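PDB 2J5Z: ficolin-3 from Homo sapiens, which acts as a lectin of innate immunity, binding galactose through its fibrinogen-like recognition domain and probably sensing carbohydrates on microbial surfaces. Local coordinates for residues V54-Q59 and R214-M219; Y181-N186 and I201-G206; A194-Y199 and G210-R215. All blocks are in the same frame, centred on the assembly; numbering follows the deposited sequence. Where two conformers were deposited one is given.

Interaction 1. Residues V54-Q59 and R214-M219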
# COMPACT_ATOMS: atom_id res chain seq x y z
N VAL A 54 5.54 12.51 -6.48
CA VAL A 54 4.11 12.65 -6.74
C VAL A 54 3.47 13.34 -5.55
O VAL A 54 3.47 12.79 -4.44
CB VAL A 54 3.45 11.28 -6.95
CG1 VAL A 54 1.93 11.43 -7.24
CG2 VAL A 54 4.17 10.52 -8.08
N PHE A 55 2.91 14.53 -5.78
CA PHE A 55 2.38 15.29 -4.65
C PHE A 55 0.85 15.36 -4.60
O PHE A 55 0.29 15.86 -3.63
CB PHE A 55 3.00 16.71 -4.57
CG PHE A 55 2.64 17.64 -5.72
CD1 PHE A 55 1.51 18.46 -5.66
CD2 PHE A 55 3.47 17.74 -6.83
CE1 PHE A 55 1.19 19.33 -6.71
CE2 PHE A 55 3.17 18.62 -7.88
CZ PHE A 55 2.03 19.42 -7.82
N GLN A 56 0.19 14.90 -5.67
CA GLN A 56 -1.28 14.84 -5.71
C GLN A 56 -1.70 13.62 -6.51
O GLN A 56 -1.07 13.29 -7.50
CB GLN A 56 -1.86 16.12 -6.33
CG GLN A 56 -3.40 16.25 -6.20
CD GLN A 56 -4.18 15.84 -7.46
OE1 GLN A 56 -3.72 15.05 -8.28
NE2 GLN A 56 -5.38 16.39 -7.59
N ARG A 57 -2.76 12.95 -6.08
CA ARG A 57 -3.22 11.79 -6.80
C ARG A 57 -4.72 11.65 -6.57
O ARG A 57 -5.18 11.74 -5.43
CB ARG A 57 -2.46 10.55 -6.30
CG ARG A 57 -2.70 9.28 -7.05
CD ARG A 57 -1.58 8.27 -6.75
NE ARG A 57 -1.67 7.71 -5.41
CZ ARG A 57 -0.83 6.80 -4.92
NH1 ARG A 57 0.17 6.36 -5.66
NH2 ARG A 57 -0.99 6.34 -3.69
N ARG A 58 -5.46 11.47 -7.67
CA ARG A 58 -6.91 11.16 -7.64
C ARG A 58 -7.11 9.82 -8.34
O ARG A 58 -6.47 9.56 -9.35
CB ARG A 58 -7.69 12.22 -8.41
CG ARG A 58 -7.54 13.65 -7.90
CD ARG A 58 -7.78 13.79 -6.41
NE ARG A 58 -9.20 13.70 -6.01
CZ ARG A 58 -10.11 14.65 -6.19
NH1 ARG A 58 -9.82 15.79 -6.82
NH2 ARG A 58 -11.35 14.45 -5.74
N GLN A 59 -7.99 8.97 -7.82
CA GLN A 59 -8.09 7.58 -8.28
C GLN A 59 -9.48 6.95 -8.16
O GLN A 59 -9.86 6.15 -9.00
CB GLN A 59 -7.12 6.68 -7.49
CG GLN A 59 -5.70 7.14 -7.43
CD GLN A 59 -4.75 6.04 -7.03
OE1 GLN A 59 -3.65 5.93 -7.58
NE2 GLN A 59 -5.17 5.21 -6.09
N ARG A 214 -10.93 10.25 -14.59
CA ARG A 214 -11.02 9.13 -13.65
C ARG A 214 -9.81 9.09 -12.70
O ARG A 214 -9.95 8.79 -11.51
CB ARG A 214 -11.11 7.82 -14.44
CG ARG A 214 -10.97 6.54 -13.62
CD ARG A 214 -11.18 5.30 -14.48
NE ARG A 214 -12.60 5.07 -14.76
CZ ARG A 214 -13.05 4.23 -15.69
NH1 ARG A 214 -12.19 3.54 -16.44
NH2 ARG A 214 -14.36 4.07 -15.87
N ARG A 215 -8.64 9.39 -13.24
CA ARG A 215 -7.39 9.36 -12.48
C ARG A 215 -6.51 10.55 -12.84
O ARG A 215 -6.37 10.89 -14.02
CB ARG A 215 -6.61 8.08 -12.77
CG ARG A 215 -7.37 6.79 -12.48
CD ARG A 215 -6.57 5.57 -12.92
NE ARG A 215 -5.29 5.50 -12.24
CZ ARG A 215 -5.05 4.76 -11.16
NH1 ARG A 215 -6.01 4.02 -10.63
NH2 ARG A 215 -3.84 4.77 -10.61
N VAL A 216 -5.92 11.18 -11.84
CA VAL A 216 -5.02 12.31 -12.08
C VAL A 216 -3.80 12.15 -11.19
O VAL A 216 -3.92 11.64 -10.08
CB VAL A 216 -5.72 13.64 -11.70
CG1 VAL A 216 -4.75 14.81 -11.84
CG2 VAL A 216 -6.98 13.86 -12.55
N ARG A 217 -2.63 12.57 -11.65
CA ARG A 217 -1.47 12.72 -10.75
C ARG A 217 -0.77 14.01 -11.08
O ARG A 217 -0.75 14.42 -12.24
CB ARG A 217 -0.47 11.57 -10.90
CG ARG A 217 -1.02 10.17 -10.61
CD ARG A 217 0.11 9.19 -10.40
NE ARG A 217 0.97 9.01 -11.57
CZ ARG A 217 2.09 8.30 -11.54
NH1 ARG A 217 2.47 7.72 -10.41
NH2 ARG A 217 2.84 8.15 -12.62
N MET A 218 -0.19 14.66 -10.07
CA MET A 218 0.71 15.80 -10.30
C MET A 218 2.05 15.49 -9.68
O MET A 218 2.12 15.04 -8.52
CB MET A 218 0.13 17.09 -9.69
CG MET A 218 -1.33 17.39 -10.08
SD MET A 218 -2.00 18.87 -9.28
CE MET A 218 -1.17 20.19 -10.17
N MET A 219 3.13 15.73 -10.41
CA MET A 219 4.42 15.23 -9.96
C MET A 219 5.57 16.16 -10.36
O MET A 219 5.47 16.88 -11.35
CB MET A 219 4.65 13.81 -10.52
CG MET A 219 4.37 13.67 -12.01
SD MET A 219 3.74 12.03 -12.52
CE MET A 219 5.16 11.05 -12.17
O HOH W 1 0.73 6.62 -8.46

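Interaction 2. Residues Y181-N186 and I201-G206. With GAL (beta-D-galactopyranose), chain E.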
# COMPACT_ATOMS: atom_id res chain seq x y z
N TYR A 181 -11.53 29.00 -13.27
CA TYR A 181 -10.47 28.06 -13.65
C TYR A 181 -10.40 27.55 -15.10
O TYR A 181 -11.40 27.52 -15.83
CB TYR A 181 -10.48 26.83 -12.71
CG TYR A 181 -11.62 25.83 -12.92
CD1 TYR A 181 -11.55 24.86 -13.91
CD2 TYR A 181 -12.73 25.83 -12.09
CE1 TYR A 181 -12.56 23.93 -14.09
CE2 TYR A 181 -13.76 24.90 -12.26
CZ TYR A 181 -13.66 23.95 -13.26
OH TYR A 181 -14.66 23.02 -13.45
N ARG A 182 -9.19 27.15 -15.50
CA ARG A 182 -8.98 26.29 -16.67
C ARG A 182 -8.66 24.88 -16.20
O ARG A 182 -8.79 23.93 -16.97
CB ARG A 182 -7.81 26.80 -17.52
CG ARG A 182 -7.90 28.26 -17.94
CD ARG A 182 -8.08 28.43 -19.43
NE ARG A 182 -7.18 27.58 -20.21
CZ ARG A 182 -7.53 27.01 -21.36
NH1 ARG A 182 -8.75 27.20 -21.86
NH2 ARG A 182 -6.67 26.25 -22.01
N SER A 183 -8.20 24.74 -14.95
CA SER A 183 -7.97 23.41 -14.35
C SER A 183 -8.47 23.37 -12.90
O SER A 183 -8.48 24.38 -12.20
CB SER A 183 -6.49 23.01 -14.40
OG SER A 183 -5.66 24.03 -13.86
N ASN A 184 -8.86 22.19 -12.45
CA ASN A 184 -9.54 22.06 -11.16
C ASN A 184 -9.33 20.64 -10.64
O ASN A 184 -10.30 19.93 -10.33
CB ASN A 184 -11.04 22.32 -11.36
CG ASN A 184 -11.79 22.44 -10.07
OD1 ASN A 184 -11.34 23.08 -9.11
ND2 ASN A 184 -13.00 21.83 -10.04
N LEU A 185 -8.08 20.22 -10.54
CA LEU A 185 -7.75 18.82 -10.29
C LEU A 185 -8.01 18.36 -8.85
O LEU A 185 -7.95 17.16 -8.58
CB LEU A 185 -6.31 18.50 -10.69
CG LEU A 185 -5.95 18.74 -12.16
CD1 LEU A 185 -4.50 18.36 -12.41
CD2 LEU A 185 -6.90 18.01 -13.15
N ASN A 186 -8.28 19.30 -7.96
CA ASN A 186 -8.65 18.99 -6.58
C ASN A 186 -10.16 19.13 -6.44
O ASN A 186 -10.69 19.31 -5.34
CB ASN A 186 -7.95 19.91 -5.58
CG ASN A 186 -6.46 19.68 -5.50
OD1 ASN A 186 -5.98 18.59 -5.80
ND2 ASN A 186 -5.72 20.70 -5.06
N ILE A 201 -13.22 17.36 -11.76
CA ILE A 201 -11.77 17.22 -11.96
C ILE A 201 -11.49 17.46 -13.45
O ILE A 201 -11.44 16.52 -14.25
CB ILE A 201 -11.26 15.84 -11.46
CG1 ILE A 201 -11.58 15.71 -9.97
CG2 ILE A 201 -9.76 15.69 -11.71
CD1 ILE A 201 -11.39 14.31 -9.38
N ASP A 202 -11.36 18.74 -13.78
CA ASP A 202 -11.43 19.22 -15.17
C ASP A 202 -10.11 19.81 -15.65
O ASP A 202 -9.35 20.38 -14.87
CB ASP A 202 -12.50 20.31 -15.29
CG ASP A 202 -13.90 19.83 -14.92
OD1 ASP A 202 -14.14 18.61 -14.91
OD2 ASP A 202 -14.76 20.70 -14.64
N TRP A 203 -9.84 19.67 -16.95
CA TRP A 203 -8.68 20.26 -17.62
C TRP A 203 -9.20 20.85 -18.94
O TRP A 203 -9.42 20.11 -19.90
CB TRP A 203 -7.62 19.19 -17.89
CG TRP A 203 -6.23 19.69 -18.29
CD1 TRP A 203 -5.72 19.78 -19.56
CD2 TRP A 203 -5.18 20.13 -17.41
NE1 TRP A 203 -4.43 20.27 -19.52
CE2 TRP A 203 -4.08 20.50 -18.22
CE3 TRP A 203 -5.07 20.27 -16.02
CZ2 TRP A 203 -2.88 20.97 -17.68
CZ3 TRP A 203 -3.88 20.75 -15.48
CH2 TRP A 203 -2.80 21.09 -16.31
N ALA A 204 -9.43 22.16 -18.96
CA ALA A 204 -10.17 22.80 -20.06
C ALA A 204 -9.67 22.43 -21.45
O ALA A 204 -10.47 22.23 -22.38
CB ALA A 204 -10.19 24.32 -19.90
N SER A 205 -8.35 22.36 -21.61
CA SER A 205 -7.75 22.15 -22.92
C SER A 205 -7.73 20.68 -23.33
O SER A 205 -7.36 20.36 -24.46
CB SER A 205 -6.34 22.72 -22.94
OG SER A 205 -5.48 21.96 -22.10
N GLY A 206 -8.12 19.81 -22.41
CA GLY A 206 -8.24 18.39 -22.70
C GLY A 206 -9.68 18.07 -23.04
O GLY A 206 -10.09 18.19 -24.20
C1 GAL E . -14.50 29.60 -15.51
C2 GAL E . -14.07 28.16 -15.73
C3 GAL E . -15.21 27.19 -15.43
C4 GAL E . -16.02 27.57 -14.19
C5 GAL E . -16.22 29.07 -14.04
C6 GAL E . -16.85 29.39 -12.69
O1 GAL E . -13.42 30.50 -15.76
O2 GAL E . -13.64 27.98 -17.09
O3 GAL E . -14.66 25.88 -15.25
O4 GAL E . -15.38 27.06 -13.02
O5 GAL E . -14.95 29.70 -14.16
O6 GAL E . -17.89 30.35 -12.86

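Interaction 3. Residues A194-Y199 and G210-R215. With GAL (beta-D-galactopyranose), chain E.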
# COMPACT_ATOMS: atom_id res chain seq x y z
N ALA A 194 -22.08 10.46 -16.29
CA ALA A 194 -23.44 10.56 -15.79
C ALA A 194 -23.48 11.25 -14.43
O ALA A 194 -24.30 12.15 -14.20
CB ALA A 194 -24.08 9.18 -15.70
N ALA A 195 -22.56 10.85 -13.55
CA ALA A 195 -22.52 11.35 -12.18
C ALA A 195 -21.75 12.67 -12.05
O ALA A 195 -21.69 13.25 -10.96
CB ALA A 195 -21.94 10.29 -11.25
N ALA A 196 -21.18 13.13 -13.16
CA ALA A 196 -20.36 14.34 -13.18
C ALA A 196 -21.06 15.60 -12.68
O ALA A 196 -22.26 15.80 -12.89
CB ALA A 196 -19.77 14.56 -14.55
N HIS A 197 -20.29 16.44 -12.02
CA HIS A 197 -20.80 17.67 -11.46
C HIS A 197 -20.60 18.76 -12.51
O HIS A 197 -19.94 18.53 -13.51
CB HIS A 197 -20.04 17.96 -10.16
CG HIS A 197 -19.83 16.73 -9.33
ND1 HIS A 197 -20.63 16.40 -8.26
CD2 HIS A 197 -18.93 15.71 -9.46
CE1 HIS A 197 -20.22 15.25 -7.74
NE2 HIS A 197 -19.20 14.82 -8.45
N LYS A 198 -21.22 19.91 -12.30
CA LYS A 198 -21.05 21.07 -13.17
C LYS A 198 -19.56 21.37 -13.25
O LYS A 198 -18.99 21.51 -14.34
CB LYS A 198 -21.80 22.26 -12.57
CG LYS A 198 -21.98 23.48 -13.48
CD LYS A 198 -22.70 24.59 -12.71
CE LYS A 198 -23.01 25.79 -13.60
NZ LYS A 198 -23.67 26.90 -12.84
N TYR A 199 -18.93 21.43 -12.08
CA TYR A 199 -17.49 21.63 -11.97
C TYR A 199 -16.89 20.40 -11.30
O TYR A 199 -17.26 20.07 -10.17
CB TYR A 199 -17.21 22.85 -11.11
CG TYR A 199 -17.93 24.09 -11.59
CD1 TYR A 199 -17.67 24.61 -12.84
CD2 TYR A 199 -18.88 24.72 -10.78
CE1 TYR A 199 -18.33 25.74 -13.29
CE2 TYR A 199 -19.55 25.86 -11.22
CZ TYR A 199 -19.26 26.36 -12.48
OH TYR A 199 -19.91 27.49 -12.95
N GLY A 210 -16.63 20.56 -16.93
CA GLY A 210 -17.83 19.73 -16.81
C GLY A 210 -17.65 18.32 -17.35
O GLY A 210 -18.60 17.53 -17.35
N HIS A 211 -16.45 18.01 -17.83
CA HIS A 211 -16.16 16.69 -18.37
C HIS A 211 -14.86 16.11 -17.79
O HIS A 211 -13.77 16.26 -18.36
CB HIS A 211 -16.14 16.73 -19.90
CG HIS A 211 -17.33 17.43 -20.49
ND1 HIS A 211 -18.61 16.92 -20.40
CD2 HIS A 211 -17.44 18.59 -21.18
CE1 HIS A 211 -19.45 17.74 -21.00
NE2 HIS A 211 -18.77 18.76 -21.48
N PRO A 212 -15.00 15.41 -16.65
CA PRO A 212 -13.89 15.07 -15.74
C PRO A 212 -13.07 13.82 -16.07
O PRO A 212 -13.39 13.06 -16.99
CB PRO A 212 -14.61 14.87 -14.42
CG PRO A 212 -15.91 14.23 -14.84
CD PRO A 212 -16.28 14.89 -16.15
N TYR A 213 -12.02 13.63 -15.28
CA TYR A 213 -11.10 12.51 -15.43
C TYR A 213 -11.27 11.50 -14.30
O TYR A 213 -11.69 11.86 -13.20
CB TYR A 213 -9.66 13.03 -15.45
CG TYR A 213 -9.39 13.90 -16.66
CD1 TYR A 213 -8.91 13.35 -17.83
CD2 TYR A 213 -9.65 15.27 -16.62
CE1 TYR A 213 -8.67 14.16 -18.95
CE2 TYR A 213 -9.42 16.08 -17.73
CZ TYR A 213 -8.93 15.51 -18.89
OH TYR A 213 -8.70 16.30 -19.99
N ARG A 214 -10.93 10.25 -14.59
CA ARG A 214 -11.02 9.13 -13.65
C ARG A 214 -9.81 9.09 -12.70
O ARG A 214 -9.95 8.79 -11.51
CB ARG A 214 -11.11 7.82 -14.44
CG ARG A 214 -10.97 6.54 -13.62
CD ARG A 214 -11.18 5.30 -14.48
NE ARG A 214 -12.60 5.07 -14.76
CZ ARG A 214 -13.05 4.23 -15.69
NH1 ARG A 214 -12.19 3.54 -16.44
NH2 ARG A 214 -14.36 4.07 -15.87
N ARG A 215 -8.64 9.39 -13.24
CA ARG A 215 -7.39 9.36 -12.48
C ARG A 215 -6.51 10.55 -12.84
O ARG A 215 -6.37 10.89 -14.02
CB ARG A 215 -6.61 8.08 -12.77
CG ARG A 215 -7.37 6.79 -12.48
CD ARG A 215 -6.57 5.57 -12.92
NE ARG A 215 -5.29 5.50 -12.24
CZ ARG A 215 -5.05 4.76 -11.16
NH1 ARG A 215 -6.01 4.02 -10.63
NH2 ARG A 215 -3.84 4.77 -10.61
C1 GAL E . -14.50 29.60 -15.51
C2 GAL E . -14.07 28.16 -15.73
C3 GAL E . -15.21 27.19 -15.43
C4 GAL E . -16.02 27.57 -14.19
C5 GAL E . -16.22 29.07 -14.04
C6 GAL E . -16.85 29.39 -12.69
O1 GAL E . -13.42 30.50 -15.76
O2 GAL E . -13.64 27.98 -17.09
O3 GAL E . -14.66 25.88 -15.25
O4 GAL E . -15.38 27.06 -13.02
O5 GAL E . -14.95 29.70 -14.16
O6 GAL E . -17.89 30.35 -12.86

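Interaction 1. Residues V54-Q59 and R214-M219
Met218 O takes two backbone N-H groups at once, from Phe55 N at 2.9 Å and, more weakly, from Gln56 N. Both residues therefore face Met218, a classic beta bulge that shifts the register by one residue. Beyond it the strands run antiparallel with regular pairing: Met218 N donates to Gln56 O, and Arg58 and Val216 exchange two bonds, the straighter being Arg58 N to Val216 O (2.9 Å, 171° at the hydrogen). Phe55, with CG set between its backbone N and carbonyl carbon (chi1 66°), lays one ring face under Met218 CB, a CH-pi contact 3.9 Å from the ring centroid, while the Met218 sulfur lies oblique to the ring. The backbone bonds join strand 52-58 to strand 215-220 within the antiparallel sheet of the fibrinogen-like domain. On the face carrying Arg57 and Arg217, the two side chains lie alongside each other and point the same way, CG to CG at 4.0 Å, with nearly coplanar guanidinium groups. A water accepts from NH1 of each, at 2.9 Å from Arg57 NH1 and 2.8 Å from Arg217 NH1. Arg217 also forms salt bridges with Asp44 and Glu104; Arg57 donates to Ser81 O and pairs with Glu80 of a neighbouring subunit. On the other face Gln56 NE2 is held by Asn186, whereas buried Gln56 OE1 has no polar partner in the model and meets Val216 CG1 at 3.7 Å.

Interaction 2. Residues Y181-N186 and I201-G206
Tyr181 reaches Asp202 with the tip of a ring that also forms part of the galactose pocket. From CB the chain turns so that CG sits between the backbone N and the carbonyl carbon (chi1 74°), which swings the ring toward 201-206. Along the ring, CD2 and CE2 lie near O4 of the sugar, CE1 has Asp202 CB at 3.8 Å, and CZ comes close to galactose O3, which lies over one face toward the rim. Asn184 CB covers the centre of the opposite face, 3.4 Å from the ring plane. At the tip, OH donates to Asp202 OD2 over 2.6 Å, meeting it on its anti side, 24° out of the plane of a carboxylate turned 40° from the ring. Asp202 OD2 accepts as well from the backbone N of Gly200 and of Gly210; three donors on one oxygen would favour the charged form and hold the carboxylate in place as acceptor for the phenol.

The backbones are bridged at Ser183 and Trp203. Ala204 N donates to Arg182 O at 2.7 Å, nearly straight, and Asn184 N to Asp202 O at 3.1 Å. Beyond the first of these bonds, Ala204 CB rests over one face of the Arg182 guanidinium, whose NH2 donates to Asp143 O. On the inner side Ser183 CB approaches Trp203 CE3 at 3.5 Å, and Leu185 divides its branches, CD1 against Trp203 CZ3 and CD2 against Ile201 CG2; Trp203 NE1 is taken by Gly142 O. Trp203 and Leu185 pack on strand 101-106, and Leu185 and Ile201 on strand 215-220, while Tyr181 faces the ligand: two irregular loop segments, bridged at one point, that carry Tyr181 of the galactose pocket in the fibrinogen-like recognition domain.

Interaction 3. Residues A194-Y199 and G210-R215
Where they meet, neither backbone is in a helix or strand, and the two segments approach most closely where Gly210 CA lies 5.0 Å from Lys198 CA and sends a CA-H toward Lys198 O, with Gly210 CA 3.3 Å from that oxygen. No hydrogen bond links the segments; the CA-H contact is strongly bent, 123° at the hydrogen, and can be only a weak attraction. Gly210 adopts a positive phi (78°), a conformation that favours glycine. The side-chain contact is small and apolar: Ala196 CB points toward 210-215 and meets the CG and CD atoms of Pro212, 3.9 Å from each. Both segments belong to the long irregular loop region between helix 167-171 and strand 215-220 in the fibrinogen-like domain, near its surface, and the contact brings the 194-199 arm against the run that leads into the strand. At its far end Tyr199, one of the galactose-pocket residues, points away from 210-215 and turns its ring to the sugar. Its CE1 comes to 3.1 Å from galactose C4, oblique to the ring, while Tyr199 OH is 3.5 Å from galactose O6. Lys198 CG lies over the centre of one face of the Tyr199 ring. His197 turns elsewhere: its NE2 is hydrogen-bonded to Tyr189 O, while Ala195 O lies over the centre of one imidazole face.

In the fold
From the N terminus, strand 52-58 is the first partner met; interaction 1 closes a loop of 154 residues when the chain returns at 214-219, fixing the last strand in the sheet. Interactions 2 and 3 arise late within that excursion. Interaction 2 lies wholly inside it, closing a short loop from 181-186 to 201-206; interaction 3 starts within that short loop, at 194-199, and ends at 210-215, so the two cross, and it shares Arg214 and Arg215 with interaction 1. Arg58 reaches Leu185 O, tying sheet to loops, while a backbone bond between Ile201 and Tyr213 joins interactions 2 and 3, both of which touch the galactose.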